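Local coordinates for protein major centromere autoantigen B (Homo sapiens, PDB 1HLV) that binds the CENP-B box of centromeric DNA through paired helix-turn-helix units and kinks the duplex where it binds, at residues A83-I88 / L93-I98; I98-K103 / G121-F126; K103-A108 / D114-S119. All blocks are in the same frame, centred on the assembly; numbering follows the deposited sequence.

Contact 1. Residues A83-I88 / L93-I98. With nucleotides of chain B.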
loop_
_atom_site.group_PDB
_atom_site.type_symbol
_atom_site.label_atom_id
_atom_site.label_comp_id
_atom_site.label_asym_id
_atom_site.label_seq_id
_atom_site.Cartn_x
_atom_site.Cartn_y
_atom_site.Cartn_z
ATOM N N ALA C 83 -12.668 -3.362 -7.773
ATOM C CA ALA C 83 -12.945 -4.039 -9.029
ATOM C C ALA C 83 -14.160 -3.405 -9.683
ATOM O O ALA C 83 -14.182 -3.171 -10.896
ATOM C CB ALA C 83 -13.201 -5.511 -8.784
ATOM N N TRP C 84 -15.164 -3.119 -8.861
ATOM C CA TRP C 84 -16.409 -2.524 -9.326
ATOM C C TRP C 84 -16.266 -1.146 -9.982
ATOM O O TRP C 84 -16.614 -0.980 -11.150
ATOM C CB TRP C 84 -17.398 -2.434 -8.164
ATOM C CG TRP C 84 -18.592 -1.575 -8.457
ATOM C CD1 TRP C 84 -19.688 -1.911 -9.207
ATOM C CD2 TRP C 84 -18.799 -0.223 -8.024
ATOM N NE1 TRP C 84 -20.562 -0.851 -9.265
ATOM C CE2 TRP C 84 -20.043 0.198 -8.550
ATOM C CE3 TRP C 84 -18.053 0.674 -7.243
ATOM C CZ2 TRP C 84 -20.561 1.480 -8.319
ATOM C CZ3 TRP C 84 -18.565 1.944 -7.012
ATOM C CH2 TRP C 84 -19.811 2.336 -7.550
ATOM N N PHE C 85 -15.763 -0.156 -9.244
ATOM C CA PHE C 85 -15.629 1.177 -9.817
ATOM C C PHE C 85 -14.509 1.270 -10.839
ATOM O O PHE C 85 -14.506 2.161 -11.689
ATOM C CB PHE C 85 -15.452 2.250 -8.720
ATOM C CG PHE C 85 -14.104 2.247 -8.029
ATOM C CD1 PHE C 85 -12.923 2.445 -8.740
ATOM C CD2 PHE C 85 -14.030 2.128 -6.645
ATOM C CE1 PHE C 85 -11.694 2.525 -8.084
ATOM C CE2 PHE C 85 -12.811 2.208 -5.981
ATOM C CZ PHE C 85 -11.641 2.408 -6.700
ATOM N N GLN C 86 -13.559 0.347 -10.756
ATOM C CA GLN C 86 -12.436 0.330 -11.682
ATOM C C GLN C 86 -12.939 -0.111 -13.050
ATOM O O GLN C 86 -12.302 0.133 -14.071
ATOM C CB GLN C 86 -11.372 -0.635 -11.177
ATOM C CG GLN C 86 -9.967 -0.132 -11.352
ATOM C CD GLN C 86 -8.998 -0.846 -10.435
ATOM O OE1 GLN C 86 -8.836 -2.069 -10.508
ATOM N NE2 GLN C 86 -8.349 -0.084 -9.557
ATOM N N GLN C 87 -14.096 -0.758 -13.048
ATOM C CA GLN C 87 -14.723 -1.244 -14.266
ATOM C C GLN C 87 -15.531 -0.108 -14.893
ATOM O O GLN C 87 -15.757 -0.083 -16.107
ATOM C CB GLN C 87 -15.627 -2.428 -13.919
ATOM C CG GLN C 87 -16.311 -3.089 -15.095
ATOM C CD GLN C 87 -17.033 -4.362 -14.681
ATOM O OE1 GLN C 87 -17.863 -4.351 -13.766
ATOM N NE2 GLN C 87 -16.720 -5.468 -15.352
ATOM N N ILE C 88 -15.965 0.826 -14.048
ATOM C CA ILE C 88 -16.726 1.992 -14.489
ATOM C C ILE C 88 -15.755 3.008 -15.084
ATOM O O ILE C 88 -16.052 3.662 -16.081
ATOM C CB ILE C 88 -17.469 2.665 -13.310
ATOM C CG1 ILE C 88 -18.575 1.744 -12.787
ATOM C CG2 ILE C 88 -18.043 4.006 -13.753
ATOM C CD1 ILE C 88 -19.279 2.265 -11.540
ATOM N N LEU C 93 -15.604 6.926 -17.260
ATOM C CA LEU C 93 -16.611 7.598 -16.459
ATOM C C LEU C 93 -16.162 7.761 -15.019
ATOM O O LEU C 93 -15.415 6.938 -14.491
ATOM C CB LEU C 93 -17.916 6.813 -16.489
ATOM C CG LEU C 93 -18.520 6.565 -17.869
ATOM C CD1 LEU C 93 -19.810 5.784 -17.695
ATOM C CD2 LEU C 93 -18.764 7.895 -18.588
ATOM N N PRO C 94 -16.610 8.839 -14.363
ATOM C CA PRO C 94 -16.251 9.105 -12.971
ATOM C C PRO C 94 -17.261 8.399 -12.074
ATOM O O PRO C 94 -18.385 8.125 -12.498
ATOM C CB PRO C 94 -16.376 10.619 -12.885
ATOM C CG PRO C 94 -17.614 10.863 -13.718
ATOM C CD PRO C 94 -17.412 9.947 -14.923
ATOM N N VAL C 95 -16.871 8.096 -10.843
ATOM C CA VAL C 95 -17.793 7.433 -9.930
ATOM C C VAL C 95 -18.137 8.378 -8.786
ATOM O O VAL C 95 -17.295 8.712 -7.957
ATOM C CB VAL C 95 -17.199 6.101 -9.390
ATOM C CG1 VAL C 95 -15.802 6.323 -8.852
ATOM C CG2 VAL C 95 -18.097 5.530 -8.317
ATOM N N LYS C 96 -19.387 8.819 -8.757
ATOM C CA LYS C 96 -19.834 9.739 -7.727
ATOM C C LYS C 96 -19.654 9.171 -6.325
ATOM O O LYS C 96 -20.068 8.047 -6.040
ATOM C CB LYS C 96 -21.298 10.118 -7.970
ATOM C CG LYS C 96 -21.504 10.918 -9.256
ATOM C CD LYS C 96 -22.949 11.359 -9.444
ATOM C CE LYS C 96 -23.068 12.348 -10.603
ATOM N NZ LYS C 96 -24.487 12.692 -10.924
ATOM N N GLY C 97 -19.030 9.961 -5.456
ATOM C CA GLY C 97 -18.795 9.537 -4.088
ATOM C C GLY C 97 -20.022 8.946 -3.425
ATOM O O GLY C 97 -19.919 8.009 -2.643
ATOM N N ILE C 98 -21.185 9.502 -3.740
ATOM C CA ILE C 98 -22.452 9.035 -3.189
ATOM C C ILE C 98 -22.768 7.613 -3.655
ATOM O O ILE C 98 -23.302 6.805 -2.897
ATOM C CB ILE C 98 -23.602 10.009 -3.582
ATOM C CG1 ILE C 98 -23.741 11.083 -2.508
ATOM C CG2 ILE C 98 -24.920 9.274 -3.744
ATOM C CD1 ILE C 98 -24.062 10.511 -1.128
ATOM P P DA B 2 -18.960 12.852 -1.743
ATOM O OP1 DA B 2 -18.646 12.657 -3.183
ATOM O OP2 DA B 2 -19.255 11.678 -0.880
ATOM O "O5'" DA B 2 -17.747 13.656 -1.103
ATOM C "C5'" DA B 2 -17.271 14.836 -1.737
ATOM C "C4'" DA B 2 -16.254 15.528 -0.864
ATOM O "O4'" DA B 2 -16.896 15.941 0.368
ATOM C "C3'" DA B 2 -15.035 14.693 -0.458
ATOM O "O3'" DA B 2 -13.855 15.488 -0.618
ATOM C "C2'" DA B 2 -15.288 14.382 1.009
ATOM C "C1'" DA B 2 -16.060 15.611 1.461
ATOM N N9 DA B 2 -16.909 15.429 2.640
ATOM C C8 DA B 2 -17.837 14.441 2.871
ATOM N N7 DA B 2 -18.433 14.538 4.034
ATOM C C5 DA B 2 -17.868 15.670 4.606
ATOM C C6 DA B 2 -18.081 16.314 5.839
ATOM N N6 DA B 2 -18.969 15.905 6.745
ATOM N N1 DA B 2 -17.347 17.411 6.110
ATOM C C2 DA B 2 -16.473 17.838 5.191
ATOM N N3 DA B 2 -16.193 17.328 3.991
ATOM C C4 DA B 2 -16.930 16.229 3.759
#
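The indole of Trp84 reaches Val95 with the far end of its six-membered ring, CH2 lying 3.7 Å from Val95 CG2, and the methyl arrives obliquely. Over one indole face sits Ile88 CD1, one helical turn further on, 3.5 Å above the plane and displaced toward the rim. Phe85 takes less part through its ring than through its stem: CB is 4.1 Å from Val95 CG1. Val95 thus spreads its two branches over the helix, CG2 anti to its own backbone N and bound for Trp84, CG1 turned to Phe85. The Ile88 and Leu93 side chains cross at about a right angle, CG2 of Ile88 meeting CB of Leu93 at 3.9 Å. Leu93 N reaches back to Ile88 O in a weak bond of 3.5 Å. Beyond Val95, Lys96 takes the N-cap position of the next helix, and Gly97 CA comes within 3.3 Å of OP1 of DA2 of chain B, so the helix end faces a phosphate that its dipole would probably favour. Trp84 also packs on Ile99 and Leu100. This is the turn joining helix 75-88 to helix 97-111 in the second DNA-binding domain, of helix-turn-helix type.

Contact 2. Residues I98-K103 / G121-F126. With nucleotides of chain A.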
loop_
_atom_site.group_PDB
_atom_site.type_symbol
_atom_site.label_atom_id
_atom_site.label_comp_id
_atom_site.label_asym_id
_atom_site.label_seq_id
_atom_site.Cartn_x
_atom_site.Cartn_y
_atom_site.Cartn_z
ATOM N N ILE C 98 -21.185 9.502 -3.740
ATOM C CA ILE C 98 -22.452 9.035 -3.189
ATOM C C ILE C 98 -22.768 7.613 -3.655
ATOM O O ILE C 98 -23.302 6.805 -2.897
ATOM C CB ILE C 98 -23.602 10.009 -3.582
ATOM C CG1 ILE C 98 -23.741 11.083 -2.508
ATOM C CG2 ILE C 98 -24.920 9.274 -3.744
ATOM C CD1 ILE C 98 -24.062 10.511 -1.128
ATOM N N ILE C 99 -22.437 7.311 -4.903
ATOM C CA ILE C 99 -22.683 5.982 -5.433
ATOM C C ILE C 99 -21.694 5.000 -4.810
ATOM O O ILE C 99 -22.026 3.846 -4.542
ATOM C CB ILE C 99 -22.538 5.967 -6.964
ATOM C CG1 ILE C 99 -23.551 6.934 -7.581
ATOM C CG2 ILE C 99 -22.767 4.578 -7.499
ATOM C CD1 ILE C 99 -24.993 6.667 -7.174
ATOM N N LEU C 100 -20.478 5.473 -4.565
ATOM C CA LEU C 100 -19.443 4.645 -3.973
ATOM C C LEU C 100 -19.860 4.169 -2.588
ATOM O O LEU C 100 -19.751 2.984 -2.276
ATOM C CB LEU C 100 -18.140 5.432 -3.859
ATOM C CG LEU C 100 -16.912 4.635 -3.431
ATOM C CD1 LEU C 100 -16.270 4.028 -4.657
ATOM C CD2 LEU C 100 -15.923 5.543 -2.739
ATOM N N LYS C 101 -20.341 5.086 -1.756
ATOM C CA LYS C 101 -20.745 4.724 -0.400
ATOM C C LYS C 101 -21.952 3.803 -0.375
ATOM O O LYS C 101 -22.116 2.990 0.535
ATOM C CB LYS C 101 -21.057 5.975 0.413
ATOM C CG LYS C 101 -21.552 5.673 1.805
ATOM C CD LYS C 101 -21.699 6.935 2.613
ATOM C CE LYS C 101 -22.172 6.626 4.018
ATOM N NZ LYS C 101 -22.285 7.865 4.837
ATOM N N GLU C 102 -22.798 3.944 -1.384
ATOM C CA GLU C 102 -24.005 3.143 -1.506
ATOM C C GLU C 102 -23.621 1.707 -1.860
ATOM O O GLU C 102 -24.123 0.738 -1.275
ATOM C CB GLU C 102 -24.871 3.754 -2.598
ATOM C CG GLU C 102 -26.220 3.128 -2.809
ATOM C CD GLU C 102 -26.985 3.864 -3.889
ATOM O OE1 GLU C 102 -27.256 5.073 -3.699
ATOM O OE2 GLU C 102 -27.303 3.246 -4.932
ATOM N N LYS C 103 -22.714 1.589 -2.819
ATOM C CA LYS C 103 -22.232 0.299 -3.272
ATOM C C LYS C 103 -21.500 -0.447 -2.159
ATOM O O LYS C 103 -21.630 -1.657 -2.037
ATOM C CB LYS C 103 -21.303 0.492 -4.473
ATOM C CG LYS C 103 -20.762 -0.797 -5.052
ATOM C CD LYS C 103 -21.873 -1.682 -5.589
ATOM C CE LYS C 103 -21.304 -2.874 -6.338
ATOM N NZ LYS C 103 -22.372 -3.760 -6.882
ATOM N N GLY C 121 -14.741 8.139 8.522
ATOM C CA GLY C 121 -13.339 7.814 8.706
ATOM C C GLY C 121 -12.876 6.765 7.716
ATOM O O GLY C 121 -11.854 6.919 7.047
ATOM N N TRP C 122 -13.644 5.690 7.621
ATOM C CA TRP C 122 -13.319 4.616 6.707
ATOM C C TRP C 122 -13.275 5.097 5.260
ATOM O O TRP C 122 -12.329 4.794 4.526
ATOM C CB TRP C 122 -14.346 3.486 6.809
ATOM C CG TRP C 122 -14.204 2.531 5.673
ATOM C CD1 TRP C 122 -13.271 1.544 5.542
ATOM C CD2 TRP C 122 -14.923 2.572 4.438
ATOM N NE1 TRP C 122 -13.358 0.976 4.297
ATOM C CE2 TRP C 122 -14.362 1.587 3.596
ATOM C CE3 TRP C 122 -15.985 3.351 3.955
ATOM C CZ2 TRP C 122 -14.822 1.360 2.299
ATOM C CZ3 TRP C 122 -16.446 3.124 2.660
ATOM C CH2 TRP C 122 -15.863 2.137 1.848
ATOM N N LEU C 123 -14.303 5.834 4.848
ATOM C CA LEU C 123 -14.387 6.316 3.473
ATOM C C LEU C 123 -13.236 7.231 3.131
ATOM O O LEU C 123 -12.627 7.100 2.076
ATOM C CB LEU C 123 -15.713 7.039 3.238
ATOM C CG LEU C 123 -15.960 7.566 1.821
ATOM C CD1 LEU C 123 -15.813 6.452 0.803
ATOM C CD2 LEU C 123 -17.352 8.158 1.755
ATOM N N ASP C 124 -12.929 8.157 4.031
ATOM C CA ASP C 124 -11.836 9.082 3.799
ATOM C C ASP C 124 -10.533 8.292 3.659
ATOM O O ASP C 124 -9.792 8.464 2.689
ATOM C CB ASP C 124 -11.725 10.076 4.948
ATOM C CG ASP C 124 -10.639 11.100 4.715
ATOM O OD1 ASP C 124 -9.826 11.330 5.635
ATOM O OD2 ASP C 124 -10.596 11.677 3.608
ATOM N N ARG C 125 -10.259 7.418 4.624
ATOM C CA ARG C 125 -9.047 6.605 4.579
ATOM C C ARG C 125 -8.972 5.779 3.308
ATOM O O ARG C 125 -7.913 5.661 2.704
ATOM C CB ARG C 125 -8.985 5.679 5.773
ATOM C CG ARG C 125 -8.328 6.283 6.965
ATOM C CD ARG C 125 -8.599 5.426 8.173
ATOM N NE ARG C 125 -9.024 6.283 9.256
ATOM C CZ ARG C 125 -10.197 6.204 9.864
ATOM N NH1 ARG C 125 -11.090 5.284 9.511
ATOM N NH2 ARG C 125 -10.484 7.087 10.805
ATOM N N PHE C 126 -10.095 5.193 2.910
ATOM C CA PHE C 126 -10.112 4.403 1.693
ATOM C C PHE C 126 -9.725 5.301 0.518
ATOM O O PHE C 126 -8.843 4.953 -0.265
ATOM C CB PHE C 126 -11.500 3.804 1.463
ATOM C CG PHE C 126 -11.622 3.030 0.179
ATOM C CD1 PHE C 126 -12.617 3.335 -0.738
ATOM C CD2 PHE C 126 -10.743 1.989 -0.111
ATOM C CE1 PHE C 126 -12.740 2.618 -1.924
ATOM C CE2 PHE C 126 -10.859 1.259 -1.299
ATOM C CZ PHE C 126 -11.858 1.574 -2.205
ATOM P P DC A 15 -10.417 1.204 8.401
ATOM O OP1 DC A 15 -11.319 0.268 7.689
ATOM O OP2 DC A 15 -10.150 2.551 7.831
ATOM O "O5'" DC A 15 -10.905 1.406 9.894
ATOM C "C5'" DC A 15 -10.908 0.316 10.798
ATOM C "C4'" DC A 15 -11.639 0.709 12.054
ATOM O "O4'" DC A 15 -10.715 1.390 12.945
ATOM C "C3'" DC A 15 -12.758 1.696 11.739
ATOM O "O3'" DC A 15 -14.064 1.215 11.999
ATOM C "C2'" DC A 15 -12.461 2.922 12.579
ATOM C "C1'" DC A 15 -11.310 2.546 13.499
ATOM N N1 DC A 15 -10.319 3.630 13.455
ATOM C C2 DC A 15 -10.124 4.428 14.588
ATOM O O2 DC A 15 -10.699 4.125 15.637
ATOM N N3 DC A 15 -9.307 5.505 14.505
ATOM C C4 DC A 15 -8.673 5.773 13.358
ATOM N N4 DC A 15 -7.895 6.858 13.306
ATOM C C5 DC A 15 -8.812 4.940 12.208
ATOM C C6 DC A 15 -9.632 3.888 12.301
ATOM P P DG A 16 -15.301 1.921 11.259
ATOM O OP1 DG A 16 -16.243 0.886 10.772
ATOM O OP2 DG A 16 -14.728 2.894 10.295
ATOM O "O5'" DG A 16 -15.978 2.744 12.437
ATOM C "C5'" DG A 16 -16.139 2.155 13.725
ATOM C "C4'" DG A 16 -16.570 3.203 14.717
ATOM O "O4'" DG A 16 -15.489 4.148 14.914
ATOM C "C3'" DG A 16 -17.771 4.021 14.250
ATOM O "O3'" DG A 16 -18.567 4.370 15.388
ATOM C "C2'" DG A 16 -17.130 5.246 13.622
ATOM C "C1'" DG A 16 -15.875 5.438 14.466
ATOM N N9 DG A 16 -14.741 6.004 13.745
ATOM C C8 DG A 16 -14.389 5.779 12.435
ATOM N N7 DG A 16 -13.308 6.418 12.079
ATOM C C5 DG A 16 -12.928 7.112 13.220
ATOM C C6 DG A 16 -11.831 7.991 13.444
ATOM O O6 DG A 16 -10.959 8.353 12.650
ATOM N N1 DG A 16 -11.819 8.471 14.749
ATOM C C2 DG A 16 -12.745 8.159 15.711
ATOM N N2 DG A 16 -12.562 8.722 16.905
ATOM N N3 DG A 16 -13.774 7.354 15.516
ATOM C C4 DG A 16 -13.802 6.868 14.255
ATOM P P DG A 17 -20.153 4.578 15.226
ATOM O OP1 DG A 17 -20.768 4.036 16.466
ATOM O OP2 DG A 17 -20.617 4.100 13.899
ATOM O "O5'" DG A 17 -20.310 6.158 15.213
ATOM C "C5'" DG A 17 -19.791 6.948 16.274
ATOM C "C4'" DG A 17 -19.567 8.360 15.790
ATOM O "O4'" DG A 17 -18.298 8.488 15.106
ATOM C "C3'" DG A 17 -20.627 8.854 14.798
ATOM O "O3'" DG A 17 -20.901 10.226 15.062
ATOM C "C2'" DG A 17 -19.906 8.778 13.467
ATOM C "C1'" DG A 17 -18.543 9.231 13.930
ATOM N N9 DG A 17 -17.422 9.062 13.016
ATOM C C8 DG A 17 -17.373 8.325 11.857
ATOM N N7 DG A 17 -16.236 8.440 11.229
ATOM C C5 DG A 17 -15.487 9.289 12.034
ATOM C C6 DG A 17 -14.176 9.794 11.866
ATOM O O6 DG A 17 -13.384 9.587 10.940
ATOM N N1 DG A 17 -13.811 10.625 12.919
ATOM C C2 DG A 17 -14.606 10.934 13.997
ATOM N N2 DG A 17 -14.069 11.748 14.924
ATOM N N3 DG A 17 -15.833 10.476 14.158
ATOM C C4 DG A 17 -16.204 9.666 13.146
#
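Gly121 N, on the helix whose Leu123 packs against Leu100, donates a hydrogen bond to N7 of DG17 of chain A (3.1 Å, 155° at the hydrogen). The N-H so meets the N7 acceptor on a purine's major-groove edge, here guanine. One turn on, Arg125 lays its guanidinium over C5 of DC15 of chain A, with Gly121 O beneath the opposite face and DG16 N7 of chain A at its edge; a weak bond runs from Arg125 NH1 to that cytosine's OP2, 3.3 Å. The NH2 approach to O6 of DG16 of chain A is too short to trust. Trp122 turns its ring edge to the DNA phosphate, CD1 lying 3.2 Å from OP1 of DC15 of chain A.

The closest meeting between the helices is apolar. Leu100 CD2 and Leu123 CD1 meet at 3.7 Å, their side chains crossing at a slant, both with CG anti to the backbone N (chi1 -172° and -178°) to carry the branches across. The same CD2 lies more loosely, 4.4 Å from CE1, at the Phe126 ring edge. Phe85 and Leu81 close over this core. Helix 120-129 is the recognition helix of a helix-turn-helix, backed by helix 97-111 and inserted into the major groove.

Contact 3. Residues K103-A108 / D114-S119. With nucleotides of chain A.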
loop_
_atom_site.group_PDB
_atom_site.type_symbol
_atom_site.label_atom_id
_atom_site.label_comp_id
_atom_site.label_asym_id
_atom_site.label_seq_id
_atom_site.Cartn_x
_atom_site.Cartn_y
_atom_site.Cartn_z
ATOM N N LYS C 103 -22.714 1.589 -2.819
ATOM C CA LYS C 103 -22.232 0.299 -3.272
ATOM C C LYS C 103 -21.500 -0.447 -2.159
ATOM O O LYS C 103 -21.630 -1.657 -2.037
ATOM C CB LYS C 103 -21.303 0.492 -4.473
ATOM C CG LYS C 103 -20.762 -0.797 -5.052
ATOM C CD LYS C 103 -21.873 -1.682 -5.589
ATOM C CE LYS C 103 -21.304 -2.874 -6.338
ATOM N NZ LYS C 103 -22.372 -3.760 -6.882
ATOM N N ALA C 104 -20.738 0.277 -1.346
ATOM C CA ALA C 104 -19.991 -0.341 -0.256
ATOM C C ALA C 104 -20.918 -0.937 0.796
ATOM O O ALA C 104 -20.652 -2.014 1.340
ATOM C CB ALA C 104 -19.063 0.670 0.385
ATOM N N LEU C 105 -22.007 -0.235 1.091
ATOM C CA LEU C 105 -22.958 -0.728 2.078
ATOM C C LEU C 105 -23.670 -1.986 1.573
ATOM O O LEU C 105 -24.032 -2.855 2.368
ATOM C CB LEU C 105 -23.968 0.367 2.431
ATOM C CG LEU C 105 -23.407 1.514 3.288
ATOM C CD1 LEU C 105 -24.476 2.581 3.488
ATOM C CD2 LEU C 105 -22.941 0.977 4.643
ATOM N N ARG C 106 -23.855 -2.087 0.258
ATOM C CA ARG C 106 -24.509 -3.254 -0.331
ATOM C C ARG C 106 -23.583 -4.464 -0.321
ATOM O O ARG C 106 -24.021 -5.582 -0.067
ATOM C CB ARG C 106 -24.929 -2.979 -1.773
ATOM C CG ARG C 106 -26.125 -2.073 -1.934
ATOM C CD ARG C 106 -26.221 -1.663 -3.390
ATOM N NE ARG C 106 -27.319 -0.742 -3.667
ATOM C CZ ARG C 106 -27.426 -0.046 -4.796
ATOM N NH1 ARG C 106 -26.495 -0.169 -5.737
ATOM N NH2 ARG C 106 -28.462 0.764 -4.991
ATOM N N ILE C 107 -22.308 -4.237 -0.626
ATOM C CA ILE C 107 -21.324 -5.304 -0.629
ATOM C C ILE C 107 -21.198 -5.823 0.806
ATOM O O ILE C 107 -21.092 -7.027 1.033
ATOM C CB ILE C 107 -19.960 -4.790 -1.132
ATOM C CG1 ILE C 107 -20.086 -4.340 -2.589
ATOM C CG2 ILE C 107 -18.898 -5.878 -1.019
ATOM C CD1 ILE C 107 -18.791 -3.783 -3.190
ATOM N N ALA C 108 -21.240 -4.914 1.775
ATOM C CA ALA C 108 -21.130 -5.311 3.171
ATOM C C ALA C 108 -22.284 -6.220 3.582
ATOM O O ALA C 108 -22.097 -7.135 4.385
ATOM C CB ALA C 108 -21.085 -4.082 4.077
ATOM N N ASP C 114 -22.055 -7.066 9.290
ATOM C CA ASP C 114 -23.082 -6.272 9.949
ATOM C C ASP C 114 -22.544 -5.037 10.648
ATOM O O ASP C 114 -23.295 -4.114 10.953
ATOM C CB ASP C 114 -23.839 -7.132 10.960
ATOM C CG ASP C 114 -24.277 -8.458 10.378
ATOM O OD1 ASP C 114 -24.680 -8.480 9.191
ATOM O OD2 ASP C 114 -24.223 -9.476 11.108
ATOM N N ASP C 115 -21.246 -5.012 10.904
ATOM C CA ASP C 115 -20.671 -3.869 11.588
ATOM C C ASP C 115 -20.122 -2.799 10.658
ATOM O O ASP C 115 -19.689 -1.742 11.119
ATOM C CB ASP C 115 -19.586 -4.333 12.559
ATOM C CG ASP C 115 -20.163 -4.905 13.845
ATOM O OD1 ASP C 115 -21.414 -4.995 13.953
ATOM O OD2 ASP C 115 -19.366 -5.263 14.744
ATOM N N PHE C 116 -20.135 -3.059 9.355
ATOM C CA PHE C 116 -19.638 -2.060 8.426
ATOM C C PHE C 116 -20.652 -0.939 8.392
ATOM O O PHE C 116 -21.858 -1.179 8.327
ATOM C CB PHE C 116 -19.479 -2.611 7.022
ATOM C CG PHE C 116 -18.826 -1.651 6.081
ATOM C CD1 PHE C 116 -17.522 -1.215 6.315
ATOM C CD2 PHE C 116 -19.505 -1.180 4.966
ATOM C CE1 PHE C 116 -16.899 -0.321 5.446
ATOM C CE2 PHE C 116 -18.899 -0.286 4.084
ATOM C CZ PHE C 116 -17.591 0.146 4.324
ATOM N N THR C 117 -20.155 0.288 8.422
ATOM C CA THR C 117 -21.013 1.452 8.427
ATOM C C THR C 117 -20.651 2.405 7.297
ATOM O O THR C 117 -21.358 3.378 7.049
ATOM C CB THR C 117 -20.889 2.151 9.800
ATOM O OG1 THR C 117 -22.046 1.850 10.583
ATOM C CG2 THR C 117 -20.722 3.640 9.665
ATOM N N ALA C 118 -19.567 2.100 6.591
ATOM C CA ALA C 118 -19.093 2.971 5.520
ATOM C C ALA C 118 -18.860 4.350 6.146
ATOM O O ALA C 118 -19.052 5.380 5.503
ATOM C CB ALA C 118 -20.116 3.059 4.391
ATOM N N SER C 119 -18.433 4.335 7.410
ATOM C CA SER C 119 -18.147 5.534 8.192
ATOM C C SER C 119 -17.303 6.581 7.459
ATOM O O SER C 119 -16.550 6.263 6.541
ATOM C CB SER C 119 -17.425 5.153 9.492
ATOM O OG SER C 119 -16.028 4.980 9.291
ATOM P P DG A 16 -15.301 1.921 11.259
ATOM O OP1 DG A 16 -16.243 0.886 10.772
ATOM O OP2 DG A 16 -14.728 2.894 10.295
ATOM O "O5'" DG A 16 -15.978 2.744 12.437
ATOM C "C5'" DG A 16 -16.139 2.155 13.725
ATOM C "C4'" DG A 16 -16.570 3.203 14.717
ATOM O "O4'" DG A 16 -15.489 4.148 14.914
ATOM C "C3'" DG A 16 -17.771 4.021 14.250
ATOM O "O3'" DG A 16 -18.567 4.370 15.388
ATOM C "C2'" DG A 16 -17.130 5.246 13.622
ATOM C "C1'" DG A 16 -15.875 5.438 14.466
ATOM N N9 DG A 16 -14.741 6.004 13.745
ATOM C C8 DG A 16 -14.389 5.779 12.435
ATOM N N7 DG A 16 -13.308 6.418 12.079
ATOM C C5 DG A 16 -12.928 7.112 13.220
ATOM C C6 DG A 16 -11.831 7.991 13.444
ATOM O O6 DG A 16 -10.959 8.353 12.650
ATOM N N1 DG A 16 -11.819 8.471 14.749
ATOM C C2 DG A 16 -12.745 8.159 15.711
ATOM N N2 DG A 16 -12.562 8.722 16.905
ATOM N N3 DG A 16 -13.774 7.354 15.516
ATOM C C4 DG A 16 -13.802 6.868 14.255
ATOM P P DG A 17 -20.153 4.578 15.226
ATOM O OP1 DG A 17 -20.768 4.036 16.466
ATOM O OP2 DG A 17 -20.617 4.100 13.899
ATOM O "O5'" DG A 17 -20.310 6.158 15.213
ATOM C "C5'" DG A 17 -19.791 6.948 16.274
ATOM C "C4'" DG A 17 -19.567 8.360 15.790
ATOM O "O4'" DG A 17 -18.298 8.488 15.106
ATOM C "C3'" DG A 17 -20.627 8.854 14.798
ATOM O "O3'" DG A 17 -20.901 10.226 15.062
ATOM C "C2'" DG A 17 -19.906 8.778 13.467
ATOM C "C1'" DG A 17 -18.543 9.231 13.930
ATOM N N9 DG A 17 -17.422 9.062 13.016
ATOM C C8 DG A 17 -17.373 8.325 11.857
ATOM N N7 DG A 17 -16.236 8.440 11.229
ATOM C C5 DG A 17 -15.487 9.289 12.034
ATOM C C6 DG A 17 -14.176 9.794 11.866
ATOM O O6 DG A 17 -13.384 9.587 10.940
ATOM N N1 DG A 17 -13.811 10.625 12.919
ATOM C C2 DG A 17 -14.606 10.934 13.997
ATOM N N2 DG A 17 -14.069 11.748 14.924
ATOM N N3 DG A 17 -15.833 10.476 14.158
ATOM C C4 DG A 17 -16.204 9.666 13.146
#
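Ala108 CB presses on the Phe116 ring at CD2, 3.4 Å away, and is the nearest neighbour the ring has on residues 103-108. A turn earlier Ala104 meets the neighbouring ring atom CE2, with its CB at 3.8 Å and its carbonyl O at 3.7 Å. The two small residues let the phenyl come down close on the helix. Phe116 gets there by holding CG anti to its backbone N (chi1 -174°), which swings the ring inward from the loop. Beside it Leu105 CD2 lies 3.5 Å from Ala118 CB and 3.7 Å from Thr117 O.

Helix 97-111, this loop and helix 120-129 make up a helix-turn-helix, and residues 114-119 form the approach to its recognition helix. Within the turn Ala118 adopts left-handed helical angles (phi 57°, psi 34°), and its N comes to rest 3.4 Å above the centre of the Phe116 ring. One face of the ring is thereby covered by the loop's own backbone.

Further out, Ser119 is the N-cap of helix 120-129: its OG accepts from Trp122 N and also donates to OP2 of DG16 of chain A at 2.7 Å. One hydroxyl so caps the helix and grips the DNA backbone. Around the ring, Trp122 and Tyr74 each make an edge-to-face contact with Phe116, and Leu77 of helix 75-88 packs on both Phe116 and Ala108.

All three contacts draw on helix 97-111, which contact 1 enters at its N-terminal end, contact 2 uses next and contact 3 takes further along. Contacts 1 and 2 share Ile98 and have centres about 11 Å apart; Phe85 CD2 meets Leu100 CD1 at 3.5 Å, so the two pack against each other through apolar side chains. Contact 3 lies inside the chain loop that contact 2 closes, the centres about 9 Å apart, and Trp122 CZ3 touches Phe116 CZ at 3.6 Å. Contacts 1 and 3, about 16 Å apart between centres, meet at Trp84 CD1 and Lys103 CE. The DNA is met at different places: contact 1 faces chain B, contacts 2 and 3 chain A.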